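Local coordinates for protein putative NAD(P)H-flavin oxidoreductase (Streptococcus pyogenes serotype M1, PDB 2HAY) that binds FMN and, as a member of the nitroreductase family, probably acts as an NAD(P)H-dependent flavin oxidoreductase, at residues 93-98 against 125-130. Sequence-based numbering, arbitrary orientation.
Sequences HARYDS and SFQKED
Gln-127 turns CG anti to its carbonyl carbon (chi1 -66°) and runs on extended, which carries its amide from the helix to the loop backbone at Ala-94 and Tyr-96. Tyr-96 sets CG between its own N and carbonyl carbon (chi1 62°), which points its hydroxyl at the end of Lys-128.

The Gln-127 amide grips the loop at two points. NE2 of Gln-127 donates to Ala-94 O at 2.8 Å. This bond is nearly straight (165°), and the acceptor lies in the plane of the amide. Tyr-96 N donates to Gln-127 OE1 at 2.7 Å, but the bond is bent and weak. The same OE1 sits at the edge of the Tyr-96 ring, 3.6 Å from CD1. The pair of bonds, one of them weak, uses both ends of the amide and probably sets its rotation. It serves backbone groups on both sides of Arg-95.

Further out, Lys-128 NZ donates to Tyr-96 OH at 3.1 Å. The stronger partner of this ammonium is Glu-124, one helical turn earlier, in a salt bridge. A water accepts from both Lys-128 NZ and Arg-95 NH2, which probably eases the closeness of the two like charges.

Tyr-96 CE1 lies against one face of the Arg-95 guanidinium, toward its rim. The group is held by a salt bridge from NH1 to Asp-97 OD2 at 2.9 Å. NH2 also pairs with Asp-135 in a salt bridge, and NE bonds to Ala-134 O.

Arg-95 to Ser-98 form a type I beta turn. Ser-98 OG bonds to Arg-95 O at 2.8 Å and caps Ile-101 N as the N-cap of helix 99-106. The contact thus ties the loop between strand 84-91 and that helix to the C-terminal end of helix 116-130, through one glutamine side chain bonded to loop backbone, within the FMN-dependent nitroreductase fold and away from the flavin site.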
# COMPACT_ATOMS: atom_id res chain seq x y z
N HIS B 93 4.61 -8.95 15.70
CA HIS B 93 5.33 -8.54 16.90
C HIS B 93 6.46 -7.53 16.70
O HIS B 93 7.47 -7.54 17.40
CB HIS B 93 5.83 -9.79 17.64
CG HIS B 93 4.72 -10.70 18.04
ND1 HIS B 93 3.75 -10.32 18.96
CD2 HIS B 93 4.42 -11.96 17.66
CE1 HIS B 93 2.91 -11.33 19.13
NE2 HIS B 93 3.28 -12.32 18.34
N ALA B 94 6.26 -6.63 15.75
CA ALA B 94 7.27 -5.59 15.50
C ALA B 94 7.08 -4.43 16.46
O ALA B 94 6.86 -3.30 16.04
CB ALA B 94 7.23 -5.15 13.99
N ARG B 95 7.17 -4.72 17.77
CA ARG B 95 7.02 -3.73 18.83
C ARG B 95 8.31 -2.90 18.90
O ARG B 95 9.37 -3.38 18.51
CB ARG B 95 6.77 -4.45 20.17
CG ARG B 95 6.05 -3.62 21.23
CD ARG B 95 5.60 -4.50 22.41
NE ARG B 95 5.04 -3.71 23.49
CZ ARG B 95 5.73 -3.21 24.51
NH1 ARG B 95 7.05 -3.40 24.60
NH2 ARG B 95 5.11 -2.48 25.44
N TYR B 96 8.22 -1.69 19.43
CA TYR B 96 9.38 -0.79 19.50
C TYR B 96 10.63 -1.43 20.12
O TYR B 96 11.75 -1.08 19.74
CB TYR B 96 9.03 0.52 20.23
CG TYR B 96 8.62 0.33 21.67
CD1 TYR B 96 7.29 0.09 22.00
CD2 TYR B 96 9.56 0.39 22.70
CE1 TYR B 96 6.92 -0.12 23.32
CE2 TYR B 96 9.20 0.18 24.04
CZ TYR B 96 7.88 -0.06 24.33
OH TYR B 96 7.50 -0.25 25.64
N ASP B 97 10.45 -2.38 21.05
CA ASP B 97 11.60 -2.99 21.72
C ASP B 97 12.00 -4.37 21.18
O ASP B 97 12.82 -5.06 21.79
CB ASP B 97 11.38 -3.04 23.24
CG ASP B 97 10.17 -3.87 23.62
OD1 ASP B 97 10.14 -4.39 24.76
OD2 ASP B 97 9.27 -4.03 22.77
N SER B 98 11.42 -4.75 20.04
CA SER B 98 11.69 -6.04 19.39
C SER B 98 13.06 -6.06 18.71
O SER B 98 13.62 -5.01 18.40
CB SER B 98 10.63 -6.32 18.33
OG SER B 98 10.80 -5.43 17.24
N SER B 125 7.08 6.14 21.68
CA SER B 125 5.94 7.05 21.73
C SER B 125 5.12 6.95 20.46
O SER B 125 3.90 7.10 20.51
CB SER B 125 6.34 8.50 22.01
OG SER B 125 7.22 8.99 21.01
N PHE B 126 5.79 6.69 19.34
CA PHE B 126 5.12 6.46 18.06
C PHE B 126 4.12 5.30 18.16
O PHE B 126 2.98 5.43 17.72
CB PHE B 126 6.13 6.22 16.95
CG PHE B 126 5.52 5.80 15.63
CD1 PHE B 126 5.75 4.53 15.09
CD2 PHE B 126 4.71 6.70 14.90
CE1 PHE B 126 5.19 4.15 13.85
CE2 PHE B 126 4.13 6.34 13.68
CZ PHE B 126 4.37 5.08 13.14
N GLN B 127 4.54 4.17 18.73
CA GLN B 127 3.63 3.01 18.85
C GLN B 127 2.61 3.13 19.99
O GLN B 127 1.52 2.60 19.88
CB GLN B 127 4.43 1.72 19.00
CG GLN B 127 5.24 1.34 17.74
CD GLN B 127 5.72 -0.10 17.77
OE1 GLN B 127 5.75 -0.73 18.83
NE2 GLN B 127 6.09 -0.64 16.61
N LYS B 128 2.97 3.81 21.07
CA LYS B 128 2.09 3.92 22.22
C LYS B 128 1.09 5.07 22.07
O LYS B 128 -0.08 4.92 22.43
CB LYS B 128 2.88 4.12 23.52
CG LYS B 128 3.68 2.92 23.96
CD LYS B 128 4.23 3.09 25.38
CE LYS B 128 4.69 1.72 25.89
NZ LYS B 128 5.69 1.84 26.98
N GLU B 129 1.54 6.18 21.50
CA GLU B 129 0.75 7.42 21.49
C GLU B 129 0.25 7.85 20.10
O GLU B 129 -0.94 8.13 19.95
CB GLU B 129 1.51 8.53 22.22
CG GLU B 129 1.72 8.20 23.72
CD GLU B 129 3.12 8.54 24.21
OE1 GLU B 129 3.53 9.71 24.05
OE2 GLU B 129 3.79 7.62 24.77
N ASP B 130 1.13 7.89 19.11
CA ASP B 130 0.77 8.29 17.72
C ASP B 130 -0.16 7.31 17.04
O ASP B 130 -1.17 7.71 16.49
CB ASP B 130 2.01 8.52 16.85
CG ASP B 130 2.91 9.59 17.42
OD1 ASP B 130 2.41 10.40 18.20
OD2 ASP B 130 4.10 9.64 17.09
O HOH W 1 5.57 -0.98 28.14